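Local coordinates for ferripyochelin binding protein (Salmonella enterica subsp. enterica serovar Typhimurium, PDB 3R3R) that binds zinc and, as a member of the gamma-class carbonic anhydrase family, may act on carbon dioxide or a related small molecule, at residues H99-G104 with S113-G118. Numbering follows the deposited sequence. Where two conformers were deposited one is given.
With ZN (zinc ion), chain B.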
# COMPACT_ATOMS: atom_id res chain seq x y z
N HIS A 99 2.46 -8.07 -0.18
CA HIS A 99 3.78 -8.68 -0.19
C HIS A 99 4.29 -8.75 -1.62
O HIS A 99 3.79 -9.54 -2.42
CB HIS A 99 3.75 -10.10 0.41
CG HIS A 99 5.06 -10.50 1.03
ND1 HIS A 99 6.13 -10.98 0.31
CD2 HIS A 99 5.49 -10.42 2.32
CE1 HIS A 99 7.14 -11.20 1.13
NE2 HIS A 99 6.77 -10.89 2.36
N GLY A 100 5.29 -7.93 -1.95
CA GLY A 100 6.02 -8.08 -3.20
C GLY A 100 5.20 -7.95 -4.47
O GLY A 100 5.56 -8.54 -5.49
N CYS A 101 4.14 -7.16 -4.43
CA CYS A 101 3.21 -7.05 -5.56
C CYS A 101 3.32 -5.67 -6.21
O CYS A 101 4.05 -4.79 -5.73
CB CYS A 101 1.79 -7.33 -5.09
SG CYS A 101 1.24 -6.28 -3.70
N THR A 102 2.61 -5.51 -7.33
CA THR A 102 2.54 -4.23 -8.03
C THR A 102 1.09 -3.81 -8.10
O THR A 102 0.23 -4.59 -8.55
CB THR A 102 3.10 -4.37 -9.45
OG1 THR A 102 4.46 -4.78 -9.36
CG2 THR A 102 3.04 -3.04 -10.23
N ILE A 103 0.81 -2.60 -7.64
CA ILE A 103 -0.53 -2.06 -7.66
C ILE A 103 -0.50 -0.76 -8.44
O ILE A 103 0.35 0.08 -8.21
CB ILE A 103 -1.03 -1.79 -6.24
CG1 ILE A 103 -1.02 -3.10 -5.44
CG2 ILE A 103 -2.41 -1.13 -6.27
CD1 ILE A 103 -1.47 -2.95 -4.01
N GLY A 104 -1.42 -0.62 -9.40
CA GLY A 104 -1.48 0.56 -10.23
C GLY A 104 -2.13 1.72 -9.51
O GLY A 104 -2.12 1.80 -8.29
N SER A 113 -7.68 -7.96 3.17
CA SER A 113 -7.21 -8.73 2.03
C SER A 113 -5.71 -9.03 2.08
O SER A 113 -4.98 -8.41 2.85
CB SER A 113 -7.52 -8.00 0.72
OG SER A 113 -8.91 -7.88 0.51
N ILE A 114 -5.30 -9.98 1.25
CA ILE A 114 -3.91 -10.40 1.11
C ILE A 114 -3.56 -10.36 -0.37
O ILE A 114 -4.30 -10.93 -1.19
CB ILE A 114 -3.71 -11.85 1.64
CG1 ILE A 114 -4.12 -11.95 3.11
CG2 ILE A 114 -2.26 -12.31 1.37
CD1 ILE A 114 -4.22 -13.39 3.62
N VAL A 115 -2.45 -9.72 -0.73
CA VAL A 115 -1.99 -9.66 -2.12
C VAL A 115 -0.54 -10.14 -2.13
O VAL A 115 0.30 -9.57 -1.43
CB VAL A 115 -2.09 -8.23 -2.72
CG1 VAL A 115 -1.69 -8.26 -4.19
CG2 VAL A 115 -3.50 -7.66 -2.53
N LEU A 116 -0.26 -11.18 -2.92
CA LEU A 116 1.02 -11.88 -2.83
C LEU A 116 2.02 -11.54 -3.94
O LEU A 116 1.74 -10.77 -4.86
CB LEU A 116 0.77 -13.39 -2.75
CG LEU A 116 -0.08 -13.84 -1.56
CD1 LEU A 116 -0.34 -15.34 -1.67
CD2 LEU A 116 0.59 -13.49 -0.22
N ASP A 117 3.20 -12.14 -3.83
CA ASP A 117 4.30 -11.69 -4.66
C ASP A 117 4.08 -11.87 -6.15
O ASP A 117 3.56 -12.89 -6.61
CB ASP A 117 5.59 -12.39 -4.25
CG ASP A 117 5.82 -12.31 -2.78
OD1 ASP A 117 5.08 -12.99 -2.07
OD2 ASP A 117 6.68 -11.52 -2.34
N GLY A 118 4.49 -10.85 -6.89
CA GLY A 118 4.38 -10.88 -8.33
C GLY A 118 2.98 -10.62 -8.85
O GLY A 118 2.78 -10.55 -10.06
ZN ZN B . 7.84 -11.09 4.06
O HOH W 1 9.45 -11.95 2.66
O HOH W 2 9.11 -12.34 4.93
O HOH W 3 7.07 -13.23 3.61
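H99 meets D117 through the edge of its imidazole: ND1 donates to D117 OD2 at 2.8 Å, the oxygen lying in the ring plane and receiving the proton on its syn side. Ring and carboxylate are turned 62° apart. Histidine suits this place because ND1 carries a proton to give the aspartate, while NE2 uses its lone pair to bind the zinc ion at 2.0 Å; H70 and three waters also bind the metal. With CG anti to the backbone N (chi1 -152°), the ring is carried outward to this watery, metal-bearing side. T72 also hydrogen-bonds D117 OD2, which helps hold the carboxylate in this conformer, and its charge would probably make the imidazole a stronger zinc ligand. These segments are equivalent corners of successive coils in a left-handed beta-helix, where parallel strands stack from turn to turn: H99 N donates to V115 O (2.9 Å). Between the turns that follow, G118 N donates to G100 O (2.9 Å) from above the carbonyl plane. G100 adopts positive phi (60°), which favours glycine, and its lack of a side chain lets D117 pass close by. The inner side is close-packed and apolar instead. C101 SG rests on V115 CG1 at 3.6 Å, a small thiol against a compact branched side chain, while V115 also touches L98 and I121 in the interior of the beta-helix.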